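Local coordinates for protein FimX (Pseudomonas aeruginosa PAO1, PDB 3HV8) that belongs to the EAL-domain family and holds the ligand C2E in a pocket of that domain, at residues L35-V40 with Y51-R56; I41-D46 with T245-Y250; L79-D84 with S112-Q117. All blocks are in the same frame, centred on the assembly; numbering follows the deposited sequence. Where two conformers were deposited one is given.

Interaction 1: L35-V40 with Y51-R56; sequences LLFQPV and YEVLLR. With C2E (9,9'-[(2R,3R,3aS,5S,7aR,9R,10R,10aS,12S,14aR)-3,5,10,12-tetrahydroxy-5,12-dioxidooctahydro-2H,7H-difuro[3,2-d:3',2'-j][1,3,7,9,2,8]tetraoxadiphosphacyclododecine-2,9-diyl]bis(2-amino-1,9-dihydro-6H-purin-6-one)), chain B.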
# COMPACT_ATOMS: atom_id res chain seq x y z
N LEU A 35 2.70 -10.98 8.65
CA LEU A 35 2.88 -10.15 7.46
C LEU A 35 3.25 -11.00 6.26
O LEU A 35 4.14 -11.87 6.33
CB LEU A 35 3.97 -9.10 7.70
CG LEU A 35 3.71 -8.15 8.86
CD1 LEU A 35 4.82 -7.12 8.99
CD2 LEU A 35 2.35 -7.47 8.71
N LEU A 36 2.58 -10.73 5.13
CA LEU A 36 2.99 -11.26 3.84
C LEU A 36 3.52 -10.11 2.99
O LEU A 36 3.23 -8.94 3.25
CB LEU A 36 1.81 -11.93 3.14
CG LEU A 36 1.03 -12.97 3.95
CD1 LEU A 36 -0.12 -13.51 3.09
CD2 LEU A 36 1.96 -14.09 4.43
N PHE A 37 4.27 -10.46 1.95
CA PHE A 37 4.99 -9.51 1.12
C PHE A 37 4.74 -9.84 -0.33
O PHE A 37 4.90 -10.98 -0.74
CB PHE A 37 6.48 -9.59 1.44
CG PHE A 37 6.77 -9.36 2.90
CD1 PHE A 37 6.93 -8.07 3.38
CD2 PHE A 37 6.86 -10.42 3.78
CE1 PHE A 37 7.16 -7.85 4.73
CE2 PHE A 37 7.10 -10.21 5.12
CZ PHE A 37 7.25 -8.92 5.60
N GLN A 38 4.32 -8.85 -1.11
CA GLN A 38 4.11 -9.06 -2.53
C GLN A 38 4.96 -8.09 -3.33
O GLN A 38 4.79 -6.87 -3.21
CB GLN A 38 2.63 -8.92 -2.91
CG GLN A 38 2.40 -9.23 -4.39
CD GLN A 38 0.94 -9.21 -4.79
OE1 GLN A 38 0.10 -8.61 -4.12
NE2 GLN A 38 0.64 -9.88 -5.90
N PRO A 39 5.87 -8.60 -4.16
CA PRO A 39 6.82 -7.71 -4.83
C PRO A 39 6.13 -6.78 -5.81
O PRO A 39 5.11 -7.13 -6.43
CB PRO A 39 7.77 -8.67 -5.55
CG PRO A 39 6.95 -9.91 -5.75
CD PRO A 39 6.11 -10.02 -4.49
N VAL A 40 6.68 -5.57 -5.92
CA VAL A 40 6.25 -4.56 -6.88
C VAL A 40 7.42 -4.38 -7.84
O VAL A 40 8.53 -4.04 -7.42
CB VAL A 40 5.87 -3.23 -6.15
CG1 VAL A 40 5.49 -2.15 -7.14
CG2 VAL A 40 4.72 -3.47 -5.16
N TYR A 51 8.43 -4.18 -1.94
CA TYR A 51 7.35 -5.11 -1.61
C TYR A 51 6.20 -4.38 -0.94
O TYR A 51 6.42 -3.45 -0.15
CB TYR A 51 7.80 -6.17 -0.61
CG TYR A 51 8.83 -7.16 -1.09
CD1 TYR A 51 8.45 -8.41 -1.57
CD2 TYR A 51 10.18 -6.87 -1.01
CE1 TYR A 51 9.39 -9.34 -1.98
CE2 TYR A 51 11.13 -7.79 -1.40
CZ TYR A 51 10.72 -9.02 -1.89
OH TYR A 51 11.68 -9.95 -2.28
N GLU A 52 4.98 -4.82 -1.23
CA GLU A 52 3.82 -4.42 -0.46
C GLU A 52 3.62 -5.37 0.70
O GLU A 52 3.72 -6.59 0.54
CB GLU A 52 2.56 -4.43 -1.34
CG GLU A 52 1.32 -3.98 -0.60
CD GLU A 52 0.08 -4.03 -1.47
OE1 GLU A 52 0.11 -4.68 -2.54
OE2 GLU A 52 -0.93 -3.40 -1.09
N VAL A 53 3.36 -4.80 1.87
CA VAL A 53 3.04 -5.55 3.07
C VAL A 53 1.52 -5.78 3.15
O VAL A 53 0.72 -4.85 2.99
CB VAL A 53 3.51 -4.79 4.32
CG1 VAL A 53 3.10 -5.52 5.59
CG2 VAL A 53 5.04 -4.58 4.27
N LEU A 54 1.12 -7.03 3.38
CA LEU A 54 -0.28 -7.40 3.52
C LEU A 54 -0.48 -8.19 4.80
O LEU A 54 0.32 -9.07 5.13
CB LEU A 54 -0.75 -8.23 2.32
CG LEU A 54 -0.68 -7.50 0.97
CD1 LEU A 54 -0.77 -8.47 -0.20
CD2 LEU A 54 -1.75 -6.42 0.86
N LEU A 55 -1.54 -7.86 5.53
CA LEU A 55 -1.75 -8.40 6.87
C LEU A 55 -2.67 -9.62 6.91
O LEU A 55 -3.69 -9.65 6.24
CB LEU A 55 -2.39 -7.32 7.74
CG LEU A 55 -2.66 -7.74 9.19
CD1 LEU A 55 -1.35 -8.04 9.91
CD2 LEU A 55 -3.43 -6.65 9.90
N ARG A 56 -2.31 -10.63 7.70
CA ARG A 56 -3.22 -11.72 7.98
C ARG A 56 -3.34 -11.88 9.49
O ARG A 56 -2.35 -11.78 10.21
CB ARG A 56 -2.71 -13.04 7.38
CG ARG A 56 -2.49 -13.01 5.88
CD ARG A 56 -3.83 -12.88 5.15
NE ARG A 56 -3.68 -12.89 3.70
CZ ARG A 56 -3.67 -11.80 2.94
NH1 ARG A 56 -3.76 -10.60 3.51
NH2 ARG A 56 -3.53 -11.91 1.62
P1 C2E B . -5.85 -3.90 -1.55
O2P C2E B . -5.42 -2.59 -2.35
O1P C2E B . -7.05 -4.43 -2.23
O5' C2E B . -4.81 -5.10 -1.62
C5' C2E B . -4.83 -5.92 -2.81
C4' C2E B . -5.65 -7.22 -2.64
O4' C2E B . -5.54 -7.99 -3.86
C3' C2E B . -4.93 -8.03 -1.58
O3' C2E B . -5.89 -8.74 -0.78
C2' C2E B . -3.99 -8.97 -2.38
O2' C2E B . -3.73 -10.20 -1.72
C1' C2E B . -4.84 -9.21 -3.63
N9 C2E B . -4.08 -9.54 -4.83
C8 C2E B . -2.73 -9.35 -5.04
N7 C2E B . -2.45 -9.61 -6.30
C5 C2E B . -3.59 -10.00 -6.93
C6 C2E B . -3.88 -10.40 -8.26
O6 C2E B . -3.04 -10.41 -9.15
N1 C2E B . -5.16 -10.74 -8.52
C2 C2E B . -6.12 -10.71 -7.56
N2 C2E B . -7.40 -11.06 -7.90
N3 C2E B . -5.87 -10.34 -6.33
C4 C2E B . -4.62 -9.97 -6.00
P11 C2E B . -5.68 -8.71 0.81
O21 C2E B . -6.81 -9.61 1.45
O11 C2E B . -4.30 -9.07 1.18
O5A C2E B . -5.88 -7.19 1.21
C5A C2E B . -7.15 -6.57 0.97
C4A C2E B . -7.18 -5.16 1.57
O4A C2E B . -6.98 -5.25 2.99
C3A C2E B . -6.07 -4.23 1.07
O3A C2E B . -6.43 -3.54 -0.12
C2A C2E B . -6.04 -3.20 2.21
O2A C2E B . -7.16 -2.30 2.10
C1A C2E B . -6.32 -4.08 3.43
N91 C2E B . -5.04 -4.47 4.03
C81 C2E B . -4.26 -5.56 3.75
N71 C2E B . -3.21 -5.52 4.52
C51 C2E B . -3.29 -4.45 5.37
C61 C2E B . -2.51 -3.93 6.41
O61 C2E B . -1.39 -4.37 6.71
N11 C2E B . -3.00 -2.82 7.02
C21 C2E B . -4.18 -2.23 6.67
N21 C2E B . -4.58 -1.09 7.31
N31 C2E B . -4.91 -2.69 5.68
C41 C2E B . -4.49 -3.79 5.05
O HOH W 1 -1.57 -6.57 -3.50
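Four backbone hydrogen bonds join L35-V40 to Y51-R56, all within the hydrogen-bonded pairs L36/L54 and Q38/E52. The straightest runs from L36 N to L54 O, 2.8 Å with an N-H...O angle of 176°. Next to these bonds, F37 CA comes within 3.2 Å of E52 O, a CA-H...O contact.

Apolar packing occupies the face of L35, F37, V53 and L55, which helix 80-96 covers. CG1 of V53 meets L35 CD2 at 3.8 Å, while CG2 lies obliquely to the F37 ring, near CE1. Y51 CD1 packs against F37 CB and the start of P39, its hydroxyl being taken up by Y261 N.

The segments are the arms of a β-hairpin, strands 33-42 and 49-58, within the modified TIM-like β/α barrel of the EAL domain, where 33-42 runs antiparallel to its neighbours. On the other face Q38 and L54 line the ligand pocket; E52, its carboxylate held by Q248 and K193, lies beside them.

Q38, extended with CG anti to the backbone N (chi1 -177°), hydrogen-bonds through NE2 to N7 of C2E at 3.1 Å, and L55 N to N71 of C2E at 3.0 Å. R56 bends at chi2 and lays one guanidinium face over L36 CD1, while NH1 and NH2 both donate to phosphate oxygen O11, 2.8 Å from NH1. NH1 also donates to L55 O from above that carbonyl's plane, which helps to fix the guanidinium's rotation.

Interaction 2: I41-D46 with T245-Y250; sequences ISLRGD and TYIQGY. With C2E (9,9'-[(2R,3R,3aS,5S,7aR,9R,10R,10aS,12S,14aR)-3,5,10,12-tetrahydroxy-5,12-dioxidooctahydro-2H,7H-difuro[3,2-d:3',2'-j][1,3,7,9,2,8]tetraoxadiphosphacyclododecine-2,9-diyl]bis(2-amino-1,9-dihydro-6H-purin-6-one)), chain B.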
# COMPACT_ATOMS: atom_id res chain seq x y z
N ILE A 41 7.17 -4.60 -9.12
CA ILE A 41 8.23 -4.73 -10.11
C ILE A 41 8.40 -3.44 -10.93
O ILE A 41 7.43 -2.92 -11.46
CB ILE A 41 7.93 -5.96 -11.03
CG1 ILE A 41 8.33 -7.26 -10.33
CG2 ILE A 41 8.67 -5.85 -12.33
CD1 ILE A 41 7.48 -7.63 -9.14
N SER A 42 9.64 -2.95 -11.01
CA SER A 42 9.99 -1.79 -11.84
C SER A 42 10.10 -2.20 -13.30
O SER A 42 10.77 -3.19 -13.62
CB SER A 42 11.32 -1.16 -11.40
OG SER A 42 11.77 -0.18 -12.34
N LEU A 43 9.46 -1.44 -14.18
CA LEU A 43 9.59 -1.66 -15.62
C LEU A 43 10.60 -0.71 -16.27
O LEU A 43 10.91 -0.87 -17.45
CB LEU A 43 8.24 -1.51 -16.32
CG LEU A 43 7.20 -2.58 -15.93
CD1 LEU A 43 5.96 -2.43 -16.78
CD2 LEU A 43 7.82 -3.99 -16.09
N ARG A 44 11.12 0.26 -15.52
CA ARG A 44 11.89 1.33 -16.14
C ARG A 44 13.33 1.46 -15.65
O ARG A 44 14.00 2.45 -15.94
CB ARG A 44 11.17 2.67 -15.98
CG ARG A 44 9.71 2.63 -16.38
CD ARG A 44 9.51 2.17 -17.84
NE ARG A 44 8.12 1.74 -18.07
CZ ARG A 44 7.69 1.10 -19.15
NH1 ARG A 44 6.40 0.74 -19.24
NH2 ARG A 44 8.53 0.80 -20.14
N GLY A 45 13.79 0.46 -14.90
CA GLY A 45 15.19 0.36 -14.57
C GLY A 45 15.56 0.71 -13.15
O GLY A 45 16.74 0.82 -12.81
N ASP A 46 14.55 0.89 -12.29
CA ASP A 46 14.85 1.22 -10.91
C ASP A 46 15.39 0.03 -10.13
O ASP A 46 14.97 -1.10 -10.36
CB ASP A 46 13.61 1.79 -10.23
CG ASP A 46 13.94 2.40 -8.90
OD1 ASP A 46 14.37 3.58 -8.90
OD2 ASP A 46 13.79 1.72 -7.87
N THR A 245 5.04 2.52 -14.75
CA THR A 245 6.39 2.46 -14.16
C THR A 245 6.63 1.21 -13.31
O THR A 245 7.78 0.75 -13.21
CB THR A 245 6.81 3.74 -13.39
OG1 THR A 245 5.70 4.25 -12.68
CG2 THR A 245 7.28 4.81 -14.37
N TYR A 246 5.57 0.67 -12.71
CA TYR A 246 5.64 -0.54 -11.91
C TYR A 246 4.40 -1.38 -12.12
O TYR A 246 3.32 -0.85 -12.43
CB TYR A 246 5.69 -0.23 -10.40
CG TYR A 246 6.82 0.64 -9.93
CD1 TYR A 246 7.98 0.08 -9.42
CD2 TYR A 246 6.71 2.03 -9.95
CE1 TYR A 246 9.04 0.89 -8.98
CE2 TYR A 246 7.75 2.83 -9.52
CZ TYR A 246 8.90 2.25 -9.02
OH TYR A 246 9.94 3.05 -8.58
N ILE A 247 4.57 -2.69 -11.95
CA ILE A 247 3.46 -3.62 -11.97
C ILE A 247 3.51 -4.60 -10.80
O ILE A 247 4.54 -4.78 -10.15
CB ILE A 247 3.38 -4.38 -13.33
CG1 ILE A 247 4.68 -5.14 -13.58
CG2 ILE A 247 3.01 -3.41 -14.46
CD1 ILE A 247 4.63 -6.03 -14.83
N GLN A 248 2.36 -5.22 -10.53
CA GLN A 248 2.22 -6.16 -9.44
C GLN A 248 1.09 -7.12 -9.81
O GLN A 248 0.15 -6.74 -10.53
CB GLN A 248 1.85 -5.41 -8.16
CG GLN A 248 1.94 -6.25 -6.90
CD GLN A 248 1.23 -5.59 -5.74
OE1 GLN A 248 0.11 -5.12 -5.87
NE2 GLN A 248 1.88 -5.58 -4.59
N GLY A 249 1.19 -8.36 -9.33
CA GLY A 249 0.11 -9.31 -9.55
C GLY A 249 0.53 -10.74 -9.34
O GLY A 249 1.72 -11.04 -9.22
N TYR A 250 -0.46 -11.62 -9.28
CA TYR A 250 -0.20 -13.05 -9.16
C TYR A 250 0.74 -13.57 -10.26
O TYR A 250 1.51 -14.50 -10.03
CB TYR A 250 -1.51 -13.84 -9.17
CG TYR A 250 -2.40 -13.66 -7.96
CD1 TYR A 250 -3.78 -13.82 -8.07
CD2 TYR A 250 -1.87 -13.35 -6.71
CE1 TYR A 250 -4.61 -13.66 -6.96
CE2 TYR A 250 -2.69 -13.20 -5.60
CZ TYR A 250 -4.05 -13.36 -5.73
OH TYR A 250 -4.87 -13.20 -4.63
P1 C2E B . -5.85 -3.90 -1.55
O2P C2E B . -5.42 -2.59 -2.35
O1P C2E B . -7.05 -4.43 -2.23
O5' C2E B . -4.81 -5.10 -1.62
C5' C2E B . -4.83 -5.92 -2.81
C4' C2E B . -5.65 -7.22 -2.64
O4' C2E B . -5.54 -7.99 -3.86
C3' C2E B . -4.93 -8.03 -1.58
O3' C2E B . -5.89 -8.74 -0.78
C2' C2E B . -3.99 -8.97 -2.38
O2' C2E B . -3.73 -10.20 -1.72
C1' C2E B . -4.84 -9.21 -3.63
N9 C2E B . -4.08 -9.54 -4.83
C8 C2E B . -2.73 -9.35 -5.04
N7 C2E B . -2.45 -9.61 -6.30
C5 C2E B . -3.59 -10.00 -6.93
C6 C2E B . -3.88 -10.40 -8.26
O6 C2E B . -3.04 -10.41 -9.15
N1 C2E B . -5.16 -10.74 -8.52
C2 C2E B . -6.12 -10.71 -7.56
N2 C2E B . -7.40 -11.06 -7.90
N3 C2E B . -5.87 -10.34 -6.33
C4 C2E B . -4.62 -9.97 -6.00
P11 C2E B . -5.68 -8.71 0.81
O21 C2E B . -6.81 -9.61 1.45
O11 C2E B . -4.30 -9.07 1.18
O5A C2E B . -5.88 -7.19 1.21
C5A C2E B . -7.15 -6.57 0.97
C4A C2E B . -7.18 -5.16 1.57
O4A C2E B . -6.98 -5.25 2.99
C3A C2E B . -6.07 -4.23 1.07
O3A C2E B . -6.43 -3.54 -0.12
C2A C2E B . -6.04 -3.20 2.21
O2A C2E B . -7.16 -2.30 2.10
C1A C2E B . -6.32 -4.08 3.43
N91 C2E B . -5.04 -4.47 4.03
C81 C2E B . -4.26 -5.56 3.75
N71 C2E B . -3.21 -5.52 4.52
C51 C2E B . -3.29 -4.45 5.37
C61 C2E B . -2.51 -3.93 6.41
O61 C2E B . -1.39 -4.37 6.71
N11 C2E B . -3.00 -2.82 7.02
C21 C2E B . -4.18 -2.23 6.67
N21 C2E B . -4.58 -1.09 7.31
N31 C2E B . -4.91 -2.69 5.68
C41 C2E B . -4.49 -3.79 5.05
O HOH W 2 10.25 1.89 -12.73
O HOH W 3 11.40 2.28 -6.64
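Three backbone hydrogen bonds connect I41-D46 with T245-Y250. I41 and I247 form a reciprocal antiparallel pair, I41 N to I247 O at 2.8 Å and I247 N to I41 O at 2.9 Å. Beyond the non-hydrogen-bonded pair S42/Y246, L43 N donates to T245 O with an N-H...O angle of 179°.

Among the side chains, L43 and I247 meet at about a right angle, with CD1 of L43 3.9 Å from CG2 of I247. CG1 of I247 sits between the backbone N and the carbonyl carbon (chi1 58°), leaving CG2 and CD1 to face the two methyls of L43; helix 233-242 packs on both residues. The Y246 ring lies obliquely to S42, whose CA is 3.7 Å from CD1. R44 sets its CG against CG2 of T245, and its guanidinium hydrogen-bonds to W240 O through NH1 and makes a cation-pi contact with the W240 side chain.

Strand 246-247 lies between strand 33-42, antiparallel to it, and the parallel strand 224-227, so this contact closes the barrel, joining its last strand back to strand 33-42.

One water donates to T245 O and is 2.6 Å from S42 OG; that hydroxyl oxygen accepts from D46 N. A second links D46 OD2 to Y246 OH; the same OD2 is hydrogen-bonded to H48 ND1.

At the far end of 245-250, Y250 N donates to O6 of C2E at 2.9 Å. A guanine of C2E lies over one face of the Y250 ring, its C6 3.4 Å above the plane and over the centre.

Interaction 3: L79-D84 with S112-Q117; sequences LAEKID and SSASLQ. With C2E (9,9'-[(2R,3R,3aS,5S,7aR,9R,10R,10aS,12S,14aR)-3,5,10,12-tetrahydroxy-5,12-dioxidooctahydro-2H,7H-difuro[3,2-d:3',2'-j][1,3,7,9,2,8]tetraoxadiphosphacyclododecine-2,9-diyl]bis(2-amino-1,9-dihydro-6H-purin-6-one)), chain B.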
# COMPACT_ATOMS: atom_id res chain seq x y z
N LEU A 79 -9.90 -0.48 17.44
CA LEU A 79 -8.64 -1.23 17.39
C LEU A 79 -7.82 -0.96 16.13
O LEU A 79 -6.73 -1.53 15.98
CB LEU A 79 -8.92 -2.73 17.49
CG LEU A 79 -9.60 -3.20 18.78
CD1 LEU A 79 -9.85 -4.71 18.74
CD2 LEU A 79 -8.79 -2.80 20.02
N ALA A 80 -8.32 -0.12 15.22
CA ALA A 80 -7.66 0.01 13.91
C ALA A 80 -6.29 0.68 14.01
O ALA A 80 -5.35 0.28 13.31
CB ALA A 80 -8.56 0.76 12.90
N GLU A 81 -6.16 1.68 14.87
CA GLU A 81 -4.88 2.33 15.05
C GLU A 81 -3.85 1.37 15.62
O GLU A 81 -2.71 1.31 15.16
CB GLU A 81 -5.01 3.55 15.97
CG GLU A 81 -5.97 4.63 15.46
CD GLU A 81 -7.39 4.47 16.00
OE1 GLU A 81 -7.79 3.35 16.37
OE2 GLU A 81 -8.11 5.50 16.06
N LYS A 82 -4.26 0.58 16.61
CA LYS A 82 -3.36 -0.42 17.20
C LYS A 82 -2.90 -1.46 16.18
O LYS A 82 -1.75 -1.87 16.18
CB LYS A 82 -4.01 -1.11 18.40
CG LYS A 82 -3.85 -0.36 19.70
CD LYS A 82 -4.22 -1.24 20.88
CE LYS A 82 -5.48 -0.75 21.55
NZ LYS A 82 -5.25 0.58 22.18
N ILE A 83 -3.80 -1.92 15.32
CA ILE A 83 -3.41 -2.85 14.27
C ILE A 83 -2.38 -2.21 13.33
O ILE A 83 -1.36 -2.82 13.01
CB ILE A 83 -4.64 -3.35 13.47
CG1 ILE A 83 -5.46 -4.31 14.35
CG2 ILE A 83 -4.21 -4.00 12.17
CD1 ILE A 83 -6.77 -4.75 13.71
N ASP A 84 -2.63 -0.97 12.93
CA ASP A 84 -1.68 -0.28 12.06
C ASP A 84 -0.31 -0.12 12.75
O ASP A 84 0.72 -0.30 12.11
CB ASP A 84 -2.23 1.09 11.63
CG ASP A 84 -3.30 0.99 10.55
OD1 ASP A 84 -3.46 -0.09 9.92
OD2 ASP A 84 -3.98 2.01 10.33
N SER A 112 -5.09 2.50 7.72
CA SER A 112 -6.54 2.61 7.80
C SER A 112 -6.96 4.08 7.96
O SER A 112 -6.15 4.94 8.31
CB SER A 112 -7.09 1.81 8.99
OG SER A 112 -6.72 2.43 10.20
N SER A 113 -8.25 4.35 7.74
CA SER A 113 -8.74 5.71 7.92
C SER A 113 -8.58 6.17 9.37
O SER A 113 -8.42 7.37 9.63
CB SER A 113 -10.20 5.82 7.49
OG SER A 113 -11.03 5.04 8.35
N ALA A 114 -8.63 5.25 10.32
CA ALA A 114 -8.43 5.63 11.71
C ALA A 114 -7.04 6.22 11.92
O ALA A 114 -6.89 7.23 12.60
CB ALA A 114 -8.66 4.43 12.63
N SER A 115 -6.03 5.63 11.29
CA SER A 115 -4.68 6.18 11.42
C SER A 115 -4.55 7.54 10.75
O SER A 115 -3.80 8.40 11.21
CB SER A 115 -3.63 5.19 10.90
OG SER A 115 -3.51 4.09 11.79
N LEU A 116 -5.29 7.78 9.66
CA LEU A 116 -5.26 9.10 9.04
C LEU A 116 -5.69 10.16 10.03
O LEU A 116 -5.13 11.26 10.07
CB LEU A 116 -6.21 9.17 7.84
CG LEU A 116 -5.81 8.36 6.62
CD1 LEU A 116 -6.85 8.52 5.52
CD2 LEU A 116 -4.44 8.81 6.13
N GLN A 117 -6.68 9.82 10.84
CA GLN A 117 -7.25 10.78 11.77
C GLN A 117 -6.52 10.89 13.11
O GLN A 117 -6.92 11.65 13.99
CB GLN A 117 -8.72 10.42 12.02
CG GLN A 117 -9.57 10.49 10.77
CD GLN A 117 -11.00 10.09 11.05
OE1 GLN A 117 -11.32 8.90 11.08
NE2 GLN A 117 -11.87 11.07 11.25
P1 C2E B . -5.85 -3.90 -1.55
O2P C2E B . -5.42 -2.59 -2.35
O1P C2E B . -7.05 -4.43 -2.23
O5' C2E B . -4.81 -5.10 -1.62
C5' C2E B . -4.83 -5.92 -2.81
C4' C2E B . -5.65 -7.22 -2.64
O4' C2E B . -5.54 -7.99 -3.86
C3' C2E B . -4.93 -8.03 -1.58
O3' C2E B . -5.89 -8.74 -0.78
C2' C2E B . -3.99 -8.97 -2.38
O2' C2E B . -3.73 -10.20 -1.72
C1' C2E B . -4.84 -9.21 -3.63
N9 C2E B . -4.08 -9.54 -4.83
C8 C2E B . -2.73 -9.35 -5.04
N7 C2E B . -2.45 -9.61 -6.30
C5 C2E B . -3.59 -10.00 -6.93
C6 C2E B . -3.88 -10.40 -8.26
O6 C2E B . -3.04 -10.41 -9.15
N1 C2E B . -5.16 -10.74 -8.52
C2 C2E B . -6.12 -10.71 -7.56
N2 C2E B . -7.40 -11.06 -7.90
N3 C2E B . -5.87 -10.34 -6.33
C4 C2E B . -4.62 -9.97 -6.00
P11 C2E B . -5.68 -8.71 0.81
O21 C2E B . -6.81 -9.61 1.45
O11 C2E B . -4.30 -9.07 1.18
O5A C2E B . -5.88 -7.19 1.21
C5A C2E B . -7.15 -6.57 0.97
C4A C2E B . -7.18 -5.16 1.57
O4A C2E B . -6.98 -5.25 2.99
C3A C2E B . -6.07 -4.23 1.07
O3A C2E B . -6.43 -3.54 -0.12
C2A C2E B . -6.04 -3.20 2.21
O2A C2E B . -7.16 -2.30 2.10
C1A C2E B . -6.32 -4.08 3.43
N91 C2E B . -5.04 -4.47 4.03
C81 C2E B . -4.26 -5.56 3.75
N71 C2E B . -3.21 -5.52 4.52
C51 C2E B . -3.29 -4.45 5.37
C61 C2E B . -2.51 -3.93 6.41
O61 C2E B . -1.39 -4.37 6.71
N11 C2E B . -3.00 -2.82 7.02
C21 C2E B . -4.18 -2.23 6.67
N21 C2E B . -4.58 -1.09 7.31
N31 C2E B . -4.91 -2.69 5.68
C41 C2E B . -4.49 -3.79 5.05
O HOH W 4 -8.07 7.94 14.95
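One end of the C2E pocket is built here, where D84 of helix 80-96 faces the N-terminus of the short helix 113-116. A single carboxylate oxygen, D84 OD2, takes three hydrogen bonds. S115 OG donates to it at 2.6 Å, on the anti lone pair of OD2, and S112 OG approaches at 2.8 Å from above the carboxylate plane. The third donor, S112 N at 2.9 Å, comes in on the syn side with an N-H...O angle of 158°. Together they should hold the carboxylate's rotation and, with the helix N-terminus close by, probably favour its negative charge.

S112 is the N-cap of helix 113-116. Its OG, placed between the backbone N and the carbonyl carbon (chi1 70°), accepts a weak capping bond from S115 N while donating to D84. The pocket side of the aspartate is OD1, which accepts from the guanine amino group N21 of C2E at 3.0 Å; S115, and S112, itself a pocket residue, thus position the carboxylate for this ligand contact.

A80 CB touches A114 CB at 3.7 Å. E81 lays its carboxylate carbon CD 3.6 Å from the same A114 methyl, and a water bridges E81 OE2 to A114 O.

How the interactions relate
All three contacts converge on C2E. Interactions 2 and 3 hold its two guanines, with centres about 29 Å apart on opposite sides of the chain's centre and nearest atoms about 16 Å apart; interaction 1 lies between them, reaching both bases and a phosphate. It shares strand 33-42 with interaction 2, about 15 Å away centre to centre, and the two meet where Q248 NE2 comes 2.8 Å from E52 OE1, a probable hydrogen bond. Toward interaction 3, about 18 Å away between centres, the link is apolar: L55 CD2 packs on I83 CG2 at 3.6 Å. Along the chain, interactions 1 and 2 alternate their segments, whereas interaction 1 closes before interaction 3 begins.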